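Local coordinates for protein multi-copper Oxidase CueO (Ochrobactrum, PDB 6EVG) that oxidises lignin model compounds and lignosulfonate as a laccase-like multicopper oxidase, probably passing the electrons through copper centres to dioxygen, at residues 91-96 with 460-465; 133-138 with 408-413; 260-263 with 269-272. All blocks are in the same frame, centred on the assembly; numbering follows the deposited sequence.

Interaction 1: 91-96 with 460-465. With EDO (1,2-ethanediol), chain D.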
ATOM      1  N   HIS A  91      -0.605   4.294 -10.458  1.00  7.30           N
ATOM      2  CA  HIS A  91      -1.688   4.776  -9.607  1.00  7.47           C
ATOM      3  C   HIS A  91      -1.081   5.466  -8.381  1.00  7.00           C
ATOM      4  O   HIS A  91      -0.224   4.888  -7.718  1.00  7.55           O
ATOM      5  CB  HIS A  91      -2.587   3.578  -9.183  1.00  8.01           C
ATOM      6  CG  HIS A  91      -3.499   3.798  -8.033  1.00  7.92           C
ATOM      7  ND1 HIS A  91      -4.329   4.878  -7.900  1.00  8.42           N
ATOM      8  CD2 HIS A  91      -3.753   2.993  -6.955  1.00  8.68           C
ATOM      9  CE1 HIS A  91      -5.018   4.743  -6.749  1.00  8.79           C
ATOM     10  NE2 HIS A  91      -4.694   3.598  -6.180  1.00  9.07           N
ATOM     11  N   TRP A  92      -1.533   6.689  -8.141  1.00  7.01           N
ATOM     12  CA  TRP A  92      -1.060   7.515  -7.031  1.00  7.41           C
ATOM     13  C   TRP A  92      -1.914   7.115  -5.808  1.00  7.18           C
ATOM     14  O   TRP A  92      -2.938   7.730  -5.498  1.00  8.46           O
ATOM     15  CB  TRP A  92      -1.167   9.003  -7.359  1.00  7.70           C
ATOM     16  CG  TRP A  92      -0.636   9.415  -8.677  1.00  7.51           C
ATOM     17  CD1 TRP A  92      -1.347  10.007  -9.656  1.00  8.23           C
ATOM     18  CD2 TRP A  92       0.713   9.302  -9.160  1.00  8.10           C
ATOM     19  NE1 TRP A  92      -0.566  10.244 -10.757  1.00  8.65           N
ATOM     20  CE2 TRP A  92       0.709   9.811 -10.502  1.00  8.11           C
ATOM     21  CE3 TRP A  92       1.923   8.828  -8.634  1.00  8.20           C
ATOM     22  CZ2 TRP A  92       1.866   9.830 -11.275  1.00  9.19           C
ATOM     23  CZ3 TRP A  92       3.052   8.837  -9.414  1.00  8.49           C
ATOM     24  CH2 TRP A  92       3.013   9.339 -10.735  1.00  8.43           C
ATOM     25  N   HIS A  93      -1.473   6.041  -5.162  1.00  7.24           N
ATOM     26  CA  HIS A  93      -2.204   5.321  -4.088  1.00  7.18           C
ATOM     27  C   HIS A  93      -2.091   6.106  -2.781  1.00  7.41           C
ATOM     28  O   HIS A  93      -1.097   6.016  -2.075  1.00  8.40           O
ATOM     29  CB  HIS A  93      -1.624   3.924  -4.017  1.00  7.19           C
ATOM     30  CG  HIS A  93      -2.396   2.947  -3.184  1.00  7.35           C
ATOM     31  ND1 HIS A  93      -2.462   1.610  -3.563  1.00  7.58           N
ATOM     32  CD2 HIS A  93      -3.015   3.104  -1.992  1.00  7.92           C
ATOM     33  CE1 HIS A  93      -3.115   0.971  -2.600  1.00  8.23           C
ATOM     34  NE2 HIS A  93      -3.458   1.834  -1.638  1.00  8.28           N
ATOM     35  N   GLY A  94      -3.142   6.881  -2.502  1.00  8.41           N
ATOM     36  CA  GLY A  94      -3.197   7.781  -1.380  1.00  8.70           C
ATOM     37  C   GLY A  94      -3.140   9.244  -1.688  1.00  8.84           C
ATOM     38  O   GLY A  94      -3.448  10.089  -0.859  1.00  9.48           O
ATOM     39  N   LEU A  95      -2.762   9.583  -2.930  1.00 10.43           N
ATOM     40  CA  LEU A  95      -2.752  10.981  -3.339  1.00  9.93           C
ATOM     41  C   LEU A  95      -4.148  11.430  -3.687  1.00 10.03           C
ATOM     42  O   LEU A  95      -4.958  10.636  -4.199  1.00 12.89           O
ATOM     43  CB  LEU A  95      -1.806  11.161  -4.560  1.00 10.70           C
ATOM     44  CG  LEU A  95      -1.249  12.539  -4.789  1.00 11.38           C
ATOM     45  CD1 LEU A  95      -0.283  12.911  -3.625  1.00 16.72           C
ATOM     46  CD2 LEU A  95      -0.537  12.625  -6.113  1.00 11.47           C
ATOM     47  N   PHE A  96      -4.478  12.689  -3.365  1.00  8.67           N
ATOM     48  CA  PHE A  96      -5.830  13.206  -3.689  1.00  9.28           C
ATOM     49  C   PHE A  96      -5.752  13.953  -5.022  1.00  9.96           C
ATOM     50  O   PHE A  96      -5.225  15.072  -5.102  1.00 10.83           O
ATOM     51  CB  PHE A  96      -6.354  14.146  -2.637  1.00  8.92           C
ATOM     52  CG  PHE A  96      -6.801  13.536  -1.322  1.00  9.06           C
ATOM     53  CD1 PHE A  96      -6.380  12.301  -0.858  1.00  9.62           C
ATOM     54  CD2 PHE A  96      -7.615  14.287  -0.494  1.00 11.43           C
ATOM     55  CE1 PHE A  96      -6.806  11.822   0.393  1.00  9.77           C
ATOM     56  CE2 PHE A  96      -8.024  13.800   0.744  1.00 11.69           C
ATOM     57  CZ  PHE A  96      -7.621  12.574   1.163  1.00 10.63           C
ATOM     58  N   TRP A 460      -8.436   8.172   8.876  1.00  8.47           N
ATOM     59  CA  TRP A 460      -8.721   8.075   7.424  1.00  8.21           C
ATOM     60  C   TRP A 460      -7.939   6.965   6.795  1.00  7.86           C
ATOM     61  O   TRP A 460      -6.691   6.877   7.026  1.00  8.13           O
ATOM     62  CB  TRP A 460      -8.422   9.413   6.738  1.00  8.86           C
ATOM     63  CG  TRP A 460      -9.445  10.443   6.958  1.00  9.75           C
ATOM     64  CD1 TRP A 460      -9.364  11.608   7.668  1.00 11.11           C
ATOM     65  CD2 TRP A 460     -10.814  10.404   6.460  1.00 10.20           C
ATOM     66  NE1 TRP A 460     -10.551  12.279   7.658  1.00 11.83           N
ATOM     67  CE2 TRP A 460     -11.463  11.580   6.891  1.00 11.17           C
ATOM     68  CE3 TRP A 460     -11.495   9.517   5.640  1.00 10.60           C
ATOM     69  CZ2 TRP A 460     -12.777  11.867   6.525  1.00 12.77           C
ATOM     70  CZ3 TRP A 460     -12.812   9.835   5.275  1.00 11.29           C
ATOM     71  CH2 TRP A 460     -13.413  10.980   5.684  1.00 13.55           C
ATOM     72  N   LYS A 461      -8.608   6.126   6.004  1.00  7.47           N
ATOM     73  CA  LYS A 461      -7.938   5.017   5.337  1.00  7.36           C
ATOM     74  C   LYS A 461      -8.401   4.936   3.882  1.00  7.45           C
ATOM     75  O   LYS A 461      -9.420   5.505   3.470  1.00  8.48           O
ATOM     76  CB  LYS A 461      -8.177   3.700   6.101  1.00 10.35           C
ATOM     77  CG  LYS A 461      -7.238   3.653   7.364  1.00 12.65           C
ATOM     78  CD  LYS A 461      -7.263   2.406   8.165  1.00 11.88           C
ATOM     79  CE  LYS A 461      -6.866   1.200   7.398  1.00  9.95           C
ATOM     80  NZ  LYS A 461      -5.509   1.182   6.753  1.00  8.73           N
ATOM     81  N   ASP A 462      -7.578   4.237   3.089  1.00  7.17           N
ATOM     82  CA  ASP A 462      -7.949   3.891   1.721  1.00  7.26           C
ATOM     83  C   ASP A 462      -7.837   2.414   1.437  1.00  7.40           C
ATOM     84  O   ASP A 462      -8.277   1.998   0.343  1.00  7.93           O
ATOM     85  CB  ASP A 462      -7.170   4.747   0.663  1.00  7.92           C
ATOM     86  CG  ASP A 462      -5.661   4.572   0.726  1.00  7.41           C
ATOM     87  OD1 ASP A 462      -5.191   3.402   0.644  1.00  8.44           O
ATOM     88  OD2 ASP A 462      -4.937   5.596   0.835  1.00  8.39           O
ATOM     89  N   THR A 463      -7.260   1.600   2.330  1.00  7.25           N
ATOM     90  CA  THR A 463      -7.075   0.190   2.133  1.00  7.70           C
ATOM     91  C   THR A 463      -7.369  -0.449   3.519  1.00  8.31           C
ATOM     92  O   THR A 463      -6.903   0.082   4.516  1.00  9.09           O
ATOM     93  CB  THR A 463      -5.661  -0.161   1.657  1.00  8.14           C
ATOM     94  OG1 THR A 463      -5.374   0.642   0.479  1.00  8.63           O
ATOM     95  CG2 THR A 463      -5.502  -1.591   1.331  1.00  8.71           C
ATOM     96  N   ALA A 464      -8.111  -1.552   3.560  1.00  8.10           N
ATOM     97  CA  ALA A 464      -8.439  -2.209   4.845  1.00  8.96           C
ATOM     98  C   ALA A 464      -8.598  -3.680   4.671  1.00  8.74           C
ATOM     99  O   ALA A 464      -9.226  -4.116   3.693  1.00  9.12           O
ATOM    100  CB  ALA A 464      -9.682  -1.643   5.438  1.00 10.69           C
ATOM    101  N   LEU A 465      -8.109  -4.463   5.624  1.00  8.58           N
ATOM    102  CA  LEU A 465      -8.259  -5.901   5.571  1.00  8.92           C
ATOM    103  C   LEU A 465      -9.648  -6.286   6.109  1.00  9.22           C
ATOM    104  O   LEU A 465      -9.979  -6.009   7.259  1.00 10.38           O
ATOM    105  CB  LEU A 465      -7.163  -6.607   6.383  1.00  9.26           C
ATOM    106  CG  LEU A 465      -7.097  -8.118   6.246  1.00 10.20           C
ATOM    107  CD1 LEU A 465      -6.913  -8.621   4.811  1.00 10.54           C
ATOM    108  CD2 LEU A 465      -6.032  -8.689   7.172  1.00 12.26           C
TER
HETATM  109  C1  EDO D 603      -7.678  -2.649   9.150  1.00 11.33           C
HETATM  110  O1  EDO D 603      -7.244  -2.822   7.804  1.00 10.57           O
HETATM  111  C2  EDO D 603      -8.932  -3.458   9.386  1.00 11.12           C
HETATM  112  O2  EDO D 603      -8.706  -4.875   9.305  1.00 12.59           O

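Interaction 2: 133-138 with 408-413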
ATOM      1  N   HIS A 133      -1.269  -0.194 -12.104  1.00  8.48           N
ATOM      2  CA  HIS A 133      -2.654  -0.613 -11.931  1.00  8.98           C
ATOM      3  C   HIS A 133      -3.178  -0.873 -13.341  1.00  8.43           C
ATOM      4  O   HIS A 133      -3.410   0.052 -14.130  1.00  9.83           O
ATOM      5  CB  HIS A 133      -3.505   0.419 -11.185  1.00 10.22           C
ATOM      6  CG  HIS A 133      -4.862  -0.120 -10.876  1.00 10.92           C
ATOM      7  ND1 HIS A 133      -5.056  -1.130  -9.956  1.00 11.92           N
ATOM      8  CD2 HIS A 133      -6.068   0.145 -11.416  1.00 12.42           C
ATOM      9  CE1 HIS A 133      -6.343  -1.444  -9.950  1.00 12.80           C
ATOM     10  NE2 HIS A 133      -6.980  -0.692 -10.845  1.00 13.21           N
ATOM     11  N   LEU A 134      -3.341  -2.151 -13.659  1.00  9.25           N
ATOM     12  CA  LEU A 134      -3.596  -2.600 -15.001  1.00 10.46           C
ATOM     13  C   LEU A 134      -4.766  -3.588 -15.017  1.00 11.33           C
ATOM     14  O   LEU A 134      -5.197  -4.095 -13.979  1.00 15.92           O
ATOM     15  CB  LEU A 134      -2.322  -3.258 -15.567  1.00 10.04           C
ATOM     16  CG  LEU A 134      -1.123  -2.311 -15.684  1.00 10.70           C
ATOM     17  CD1 LEU A 134       0.140  -3.105 -15.927  1.00 12.95           C
ATOM     18  CD2 LEU A 134      -1.339  -1.286 -16.772  1.00 11.65           C
ATOM     19  N   HIS A 135      -5.243  -3.930 -16.198  1.00 10.14           N
ATOM     20  CA  HIS A 135      -6.254  -4.963 -16.432  1.00 10.68           C
ATOM     21  C   HIS A 135      -5.556  -6.279 -16.710  1.00 11.06           C
ATOM     22  O   HIS A 135      -4.955  -6.481 -17.758  1.00 13.58           O
ATOM     23  CB  HIS A 135      -7.112  -4.521 -17.610  1.00 12.33           C
ATOM     24  CG  HIS A 135      -8.141  -5.532 -17.983  1.00 13.62           C
ATOM     25  ND1 HIS A 135      -8.677  -5.594 -19.255  1.00 18.50           N
ATOM     26  CD2 HIS A 135      -8.748  -6.493 -17.262  1.00 14.05           C
ATOM     27  CE1 HIS A 135      -9.530  -6.603 -19.296  1.00 20.36           C
ATOM     28  NE2 HIS A 135      -9.622  -7.146 -18.100  1.00 17.29           N
ATOM     29  N   GLY A 136      -5.580  -7.185 -15.739  1.00 10.71           N
ATOM     30  CA  GLY A 136      -5.023  -8.513 -15.887  1.00 11.66           C
ATOM     31  C   GLY A 136      -3.533  -8.696 -15.723  1.00 11.46           C
ATOM     32  O   GLY A 136      -3.056  -9.831 -15.625  1.00 14.91           O
ATOM     33  N   ASN A 137      -2.775  -7.604 -15.624  1.00 11.82           N
ATOM     34  CA  ASN A 137      -1.311  -7.576 -15.622  1.00 13.38           C
ATOM     35  C   ASN A 137      -0.683  -6.897 -14.402  1.00 11.35           C
ATOM     36  O   ASN A 137       0.517  -6.646 -14.385  1.00 13.06           O
ATOM     37  CB  ASN A 137      -0.763  -6.898 -16.931  1.00 15.05           C
ATOM     38  CG  ASN A 137      -0.929  -7.747 -18.091  1.00 17.99           C
ATOM     39  OD1 ASN A 137      -0.090  -8.597 -18.358  1.00 19.97           O
ATOM     40  ND2 ASN A 137      -2.046  -7.616 -18.778  1.00 22.76           N
ATOM     41  N   THR A 138      -1.520  -6.568 -13.434  1.00 10.72           N
ATOM     42  CA  THR A 138      -1.001  -5.841 -12.288  1.00 10.37           C
ATOM     43  C   THR A 138      -0.053  -6.675 -11.444  1.00  9.28           C
ATOM     44  O   THR A 138       0.978  -6.184 -10.988  1.00  9.54           O
ATOM     45  CB  THR A 138      -2.174  -5.360 -11.417  1.00 11.38           C
ATOM     46  OG1 THR A 138      -3.042  -4.524 -12.146  1.00 15.14           O
ATOM     47  CG2 THR A 138      -1.709  -4.564 -10.147  1.00 13.92           C
ATOM     48  N   PHE A 408     -15.022  -7.947 -13.043  1.00 11.47           N
ATOM     49  CA  PHE A 408     -14.632  -6.700 -13.678  1.00 11.30           C
ATOM     50  C   PHE A 408     -14.828  -6.701 -15.195  1.00 10.86           C
ATOM     51  O   PHE A 408     -14.423  -7.639 -15.869  1.00 12.44           O
ATOM     52  CB  PHE A 408     -13.139  -6.446 -13.394  1.00 11.42           C
ATOM     53  CG  PHE A 408     -12.590  -5.185 -14.014  1.00 11.67           C
ATOM     54  CD1 PHE A 408     -13.043  -3.967 -13.611  1.00 12.42           C
ATOM     55  CD2 PHE A 408     -11.635  -5.232 -15.036  1.00 13.21           C
ATOM     56  CE1 PHE A 408     -12.536  -2.812 -14.188  1.00 14.76           C
ATOM     57  CE2 PHE A 408     -11.134  -4.078 -15.621  1.00 14.49           C
ATOM     58  CZ  PHE A 408     -11.591  -2.880 -15.198  1.00 15.01           C
ATOM     59  N   ASP A 409     -15.423  -5.628 -15.664  1.00 11.59           N
ATOM     60  CA  ASP A 409     -15.597  -5.412 -17.115  1.00 12.02           C
ATOM     61  C   ASP A 409     -15.200  -3.952 -17.373  1.00 11.63           C
ATOM     62  O   ASP A 409     -15.790  -3.008 -16.822  1.00 12.30           O
ATOM     63  CB  ASP A 409     -17.074  -5.665 -17.483  1.00 13.30           C
ATOM     64  CG  ASP A 409     -17.440  -5.347 -18.920  1.00 16.11           C
ATOM     65  OD1 ASP A 409     -16.685  -4.738 -19.691  1.00 16.88           O
ATOM     66  OD2 ASP A 409     -18.576  -5.764 -19.267  1.00 22.63           O
ATOM     67  N   MET A 410     -14.186  -3.773 -18.209  1.00 13.42           N
ATOM     68  CA  MET A 410     -13.717  -2.428 -18.555  1.00 12.83           C
ATOM     69  C   MET A 410     -14.766  -1.447 -19.001  1.00 13.49           C
ATOM     70  O   MET A 410     -14.685  -0.253 -18.765  1.00 13.92           O
ATOM     71  CB  MET A 410     -12.693  -2.535 -19.709  1.00 14.20           C
ATOM     72  CG  MET A 410     -11.357  -3.102 -19.314  1.00 15.65           C
ATOM     73  SD  MET A 410     -10.312  -1.921 -18.439  1.00 15.04           S
ATOM     74  CE  MET A 410      -9.801  -0.877 -19.837  1.00 18.16           C
ATOM     75  N   ASP A 411     -15.821  -1.959 -19.647  1.00 13.40           N
ATOM     76  CA  ASP A 411     -16.862  -1.104 -20.192  1.00 14.60           C
ATOM     77  C   ASP A 411     -18.050  -0.903 -19.284  1.00 15.47           C
ATOM     78  O   ASP A 411     -19.002  -0.260 -19.714  1.00 19.84           O
ATOM     79  CB  ASP A 411     -17.292  -1.721 -21.535  1.00 18.72           C
ATOM     80  CG  ASP A 411     -16.207  -1.649 -22.563  1.00 22.63           C
ATOM     81  OD1 ASP A 411     -15.572  -0.601 -22.667  1.00 27.15           O
ATOM     82  OD2 ASP A 411     -15.923  -2.637 -23.257  1.00 32.14           O
ATOM     83  N   ARG A 412     -18.029  -1.448 -18.071  1.00 13.46           N
ATOM     84  CA  ARG A 412     -19.184  -1.412 -17.171  1.00 13.24           C
ATOM     85  C   ARG A 412     -18.885  -0.520 -15.965  1.00 11.77           C
ATOM     86  O   ARG A 412     -17.879  -0.694 -15.295  1.00 13.14           O
ATOM     87  CB  ARG A 412     -19.522  -2.819 -16.694  1.00 14.37           C
ATOM     88  CG  ARG A 412     -20.837  -2.886 -15.912  1.00 14.29           C
ATOM     89  CD  ARG A 412     -21.098  -4.290 -15.387  1.00 15.18           C
ATOM     90  NE  ARG A 412     -20.194  -4.638 -14.285  1.00 14.77           N
ATOM     91  CZ  ARG A 412     -19.450  -5.739 -14.156  1.00 16.43           C
ATOM     92  NH1 ARG A 412     -19.431  -6.669 -15.055  1.00 20.28           N
ATOM     93  NH2 ARG A 412     -18.719  -5.854 -13.039  1.00 17.04           N
ATOM     94  N   ILE A 413     -19.800   0.387 -15.694  1.00 12.32           N
ATOM     95  CA  ILE A 413     -19.759   1.209 -14.498  1.00 12.47           C
ATOM     96  C   ILE A 413     -20.625   0.538 -13.444  1.00 12.71           C
ATOM     97  O   ILE A 413     -21.836   0.358 -13.621  1.00 15.88           O
ATOM     98  CB  ILE A 413     -20.206   2.652 -14.739  1.00 13.73           C
ATOM     99  CG1 ILE A 413     -19.331   3.325 -15.799  1.00 14.34           C
ATOM    100  CG2 ILE A 413     -20.299   3.443 -13.456  1.00 15.10           C
ATOM    101  CD1 ILE A 413     -17.859   3.347 -15.470  1.00 17.18           C
TER

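Interaction 3: 260-263 with 269-272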
ATOM      1  N   GLU A 260       1.290  -4.269  20.446  1.00 10.65           N
ATOM      2  CA  GLU A 260       2.400  -5.229  20.532  1.00 11.87           C
ATOM      3  C   GLU A 260       2.641  -5.982  19.250  1.00  9.76           C
ATOM      4  O   GLU A 260       3.752  -6.522  19.059  1.00 11.95           O
ATOM      5  CB  GLU A 260       2.185  -6.168  21.712  1.00 17.09           C
ATOM      6  CG  GLU A 260       2.061  -5.467  23.049  1.00 24.06           C
ATOM      7  CD  GLU A 260       1.919  -6.492  24.166  1.00 31.71           C
ATOM      8  OE1 GLU A 260       0.757  -6.944  24.415  1.00 46.46           O
ATOM      9  OE2 GLU A 260       2.960  -6.869  24.705  1.00 40.63           O
ATOM     10  N   ARG A 261       1.624  -6.072  18.383  1.00  9.85           N
ATOM     11  CA  ARG A 261       1.770  -6.750  17.088  1.00 10.72           C
ATOM     12  C   ARG A 261       0.800  -6.011  16.152  1.00 10.95           C
ATOM     13  O   ARG A 261      -0.263  -5.604  16.578  1.00 14.36           O
ATOM     14  CB  ARG A 261       1.480  -8.242  17.160  1.00 12.35           C
ATOM     15  CG  ARG A 261       1.829  -8.950  15.835  1.00 12.45           C
ATOM     16  CD  ARG A 261       1.593 -10.387  15.874  1.00 12.14           C
ATOM     17  NE  ARG A 261       2.489 -11.125  16.772  1.00 10.98           N
ATOM     18  CZ  ARG A 261       3.537 -11.857  16.371  1.00 10.83           C
ATOM     19  NH1 ARG A 261       4.002 -11.771  15.130  1.00 11.02           N
ATOM     20  NH2 ARG A 261       4.135 -12.679  17.222  1.00 11.33           N
ATOM     21  N   LEU A 262       1.240  -5.745  14.942  1.00  8.46           N
ATOM     22  CA  LEU A 262       0.515  -4.906  13.977  1.00  8.50           C
ATOM     23  C   LEU A 262       0.264  -5.652  12.665  1.00  7.91           C
ATOM     24  O   LEU A 262       1.190  -6.122  12.043  1.00  8.57           O
ATOM     25  CB  LEU A 262       1.340  -3.656  13.709  1.00  9.10           C
ATOM     26  CG  LEU A 262       0.802  -2.717  12.597  1.00  9.04           C
ATOM     27  CD1 LEU A 262      -0.541  -2.110  13.001  1.00  9.99           C
ATOM     28  CD2 LEU A 262       1.813  -1.609  12.388  1.00 11.61           C
ATOM     29  N   THR A 263      -1.017  -5.785  12.289  1.00  8.60           N
ATOM     30  CA  THR A 263      -1.344  -6.409  10.995  1.00  8.79           C
ATOM     31  C   THR A 263      -1.309  -5.367   9.882  1.00  8.45           C
ATOM     32  O   THR A 263      -1.910  -4.282  10.052  1.00  9.46           O
ATOM     33  CB  THR A 263      -2.704  -7.100  11.036  1.00 10.54           C
ATOM     34  OG1 THR A 263      -2.615  -8.200  11.977  1.00 11.67           O
ATOM     35  CG2 THR A 263      -3.160  -7.593   9.689  1.00 11.45           C
ATOM     36  N   ARG A 269      -0.692   1.227   4.801  1.00  6.69           N
ATOM     37  CA  ARG A 269       0.476   1.867   5.416  1.00  7.13           C
ATOM     38  C   ARG A 269       0.179   2.150   6.869  1.00  7.10           C
ATOM     39  O   ARG A 269      -0.921   2.576   7.220  1.00  7.56           O
ATOM     40  CB  ARG A 269       0.855   3.213   4.742  1.00  7.35           C
ATOM     41  CG  ARG A 269       1.380   3.098   3.314  1.00  7.79           C
ATOM     42  CD  ARG A 269       0.297   3.012   2.250  1.00  7.41           C
ATOM     43  NE  ARG A 269      -0.394   4.282   2.110  1.00  6.90           N
ATOM     44  CZ  ARG A 269      -1.626   4.418   1.643  1.00  6.65           C
ATOM     45  NH1 ARG A 269      -2.365   3.352   1.298  1.00  7.13           N
ATOM     46  NH2 ARG A 269      -2.139   5.644   1.497  1.00  7.13           N
ATOM     47  N   TYR A 270       1.206   2.005   7.722  1.00  7.16           N
ATOM     48  CA  TYR A 270       1.136   2.486   9.095  1.00  7.38           C
ATOM     49  C   TYR A 270       2.478   3.158   9.422  1.00  7.23           C
ATOM     50  O   TYR A 270       3.549   2.616   9.114  1.00  8.70           O
ATOM     51  CB  TYR A 270       0.903   1.356  10.094  1.00  7.75           C
ATOM     52  CG  TYR A 270      -0.491   0.766   9.996  1.00  7.64           C
ATOM     53  CD1 TYR A 270      -1.548   1.345  10.671  1.00  7.92           C
ATOM     54  CD2 TYR A 270      -0.761  -0.319   9.190  1.00  8.17           C
ATOM     55  CE1 TYR A 270      -2.838   0.809  10.570  1.00  8.70           C
ATOM     56  CE2 TYR A 270      -2.033  -0.862   9.088  1.00  9.20           C
ATOM     57  CZ  TYR A 270      -3.053  -0.274   9.773  1.00  9.13           C
ATOM     58  OH  TYR A 270      -4.372  -0.756   9.649  1.00 10.78           O
ATOM     59  N   GLU A 271       2.383   4.301  10.099  1.00  6.90           N
ATOM     60  CA  GLU A 271       3.592   4.948  10.661  1.00  7.11           C
ATOM     61  C   GLU A 271       3.601   4.668  12.164  1.00  7.49           C
ATOM     62  O   GLU A 271       2.575   4.898  12.844  1.00  8.14           O
ATOM     63  CB  GLU A 271       3.593   6.436  10.405  1.00  7.69           C
ATOM     64  CG  GLU A 271       3.473   6.846   8.940  1.00  8.80           C
ATOM     65  CD  GLU A 271       3.603   8.321   8.711  1.00 10.28           C
ATOM     66  OE1 GLU A 271       4.499   8.945   9.284  1.00 15.60           O
ATOM     67  OE2 GLU A 271       2.768   8.872   7.986  1.00 13.38           O
ATOM     68  N   VAL A 272       4.723   4.138  12.639  1.00  7.55           N
ATOM     69  CA  VAL A 272       4.846   3.758  14.046  1.00  8.10           C
ATOM     70  C   VAL A 272       6.094   4.368  14.627  1.00  8.41           C
ATOM     71  O   VAL A 272       7.098   4.616  13.957  1.00 10.22           O
ATOM     72  CB  VAL A 272       4.869   2.246  14.195  1.00  9.45           C
ATOM     73  CG1 VAL A 272       3.610   1.622  13.614  1.00 10.82           C
ATOM     74  CG2 VAL A 272       6.125   1.601  13.692  1.00 10.20           C
TER
HETATM   75  O   HOH W   1      -4.504  -3.962   9.080  1.00 18.12           O

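Interaction 1: 91-96 with 460-465
The imidazole of His93, at the end of strand 91-93, comes up against Asp462 and Thr463 where the chain enters strand 463-466. Lys461, just before them, bends its chain at chi3 and chi4 so that NZ folds back to the carbonyl O of Thr463 at 2.9 Å, almost in line with C=O. The same ammonium makes salt bridges with Glu268 and Asp249. Asp462 then turns its carboxylate to strand 91-93. With chi1 at 61°, CG sits between the backbone N and carbonyl carbon, and the two oxygens diverge: OD1 takes a weak, bent bond from His93 NE2 (3.3 Å), while OD2 lies 3.6 Å from Gly94 CA and forms a salt bridge with Arg269. Ring and carboxylate planes stand 64° apart. Gly94 belongs to a type II turn from Trp92 to Leu95, closed by Leu95 N to Trp92 O at 3.2 Å, and its positive phi suits glycine. The sequence His91-Trp92-His93 matches the His-X-His pattern with which multicopper oxidases bind their trinuclear copper cluster, consistent with a place at that site; here His91 NE2 is hydrogen-bonded to His437 and His93 ND1 to His131. Thr463 comes next. Its OG1 lies in the plane of the His93 ring at the edge, 3.1 Å from NE2, and donates to Asp462 OD1 at 2.8 Å, so that OD1 takes bonds from both Thr463 OG1 and, weakly, His93 NE2. Ala464 carries the strand past this point, its backbone paired with Phe436. Leu465 grips a 1,2-ethanediol, probably from the crystallisation liquor, with both backbone polar atoms: its N donates to O1 at 2.9 Å, and its O accepts from O2 at 2.7 Å.

Interaction 2: 133-138 with 408-413
Phe408 points the edge of its ring at the face of the His135 imidazole, an offset edge-to-face pair with planes 70° apart and centroids 5.4 Å from each other. The touching atoms are Phe408 CE2 and His135 CD2, 3.8 Å apart. Each ring is extended toward the other because its CG is anti to the backbone N (chi1 177° in His135, 179° in Phe408). Met410 adds a second touch on the imidazole: its CG lies 3.7 Å from His135 ND1, and its SD comes obliquely to 4.6 Å from the ring centroid, a sulfur-aromatic contact.

The backbone of 408-413 is shaped by a type I turn from Asp409 to Arg412. Asp409 OD1 accepts Asp411 N at 2.9 Å from above the carboxylate plane, an Asx turn. Met410 N lies over one face of the Phe408 ring, toward its rim. In 133-138, the chain curls on itself: Leu134 N donates to Thr138 OG1 at 2.8 Å, and Asn137 ND2 reaches back to His135 O at 3.3 Å.

His131, His133 and His135 make a His-X-His-X-His run at the end of strand 126-131, and His133 stacks on His489 and meets His439 edge-to-face. Thr138 starts helix 138-144 and is hydrogen-bonded to Glu496 and Asp497 of helix 493-497. The Phe408 side chain, about 12 Å from the bound copper, rests on strands 501-506 and 486-490; this surface contact joins the first and last cupredoxin-like domains, between the loop after strand 126-131 and the one leading into strand 415-417.

Interaction 3: 260-263 with 269-272
The carbonyl O of Thr263 receives a hydrogen bond from a water at 2.8 Å, and that water accepts a longer one, 3.3 Å, from Tyr270 OH. The phenol ring also comes directly to the same carbonyl, its CE2 lying 3.6 Å from Thr263 O. Strand 262-264 is thus linked to strand 269-275 through a backbone oxygen, a water and a hydroxyl. Thr263 turns its own side chain away from this contact, and its OG1 is hydrogen-bonded to His234.

Beside this polar link the packing is apolar. Leu262 holds CD1 over the centre of the Tyr270 ring, 4.1 Å from the centroid and only 7° off the ring normal, a well-aligned CH-pi contact. Its other methyl, CD2, touches both Tyr270 CB and Val272 CG1, each at 3.9 Å. The branch stretches this far because CG is anti to the backbone N, chi1 174°.

The two strands follow each other in sequence yet belong to different sheets. Strand 262-264 is an edge strand paired with 233-237; strand 269-275 lies between 219-226 and 243-248. No backbone hydrogen bond joins the segments, whose nearest CA atoms, those of Leu262 and Tyr270, are 8.9 Å apart. This is a beta-arch, in which the chain crosses from one sheet of a cupredoxin-like sandwich to the other and the side chains fill the interior.

Val272 also packs on Leu222, Ile224 and Val245 within its own sheet. Tyr270 touches Val245 and Ser248 there, and Gln457 and Lys461 of a distant loop cover it further. His456 of that loop touches Leu262.

In the fold
Interactions 1 and 3 have centres about 16 Å apart and touch directly: Asp462 OD2 and Arg269 NH2 form a 2.9 Å salt bridge. Interaction 2 has its centre about 18 Å from that of interaction 1 and meets it where His91 CB packs on His133 CB, but its centre is about 31 Å from that of interaction 3, across the chain's centre. Along the chain they are nested: interaction 3 inside the loop closed by interaction 2, and that inside interaction 1's. Interactions 1 and 2 both join the first and last cupredoxin-like domains, at core and surface respectively; interaction 3 packs within the middle domain, whose Arg269 reaches Asp462, so all three domains come together there.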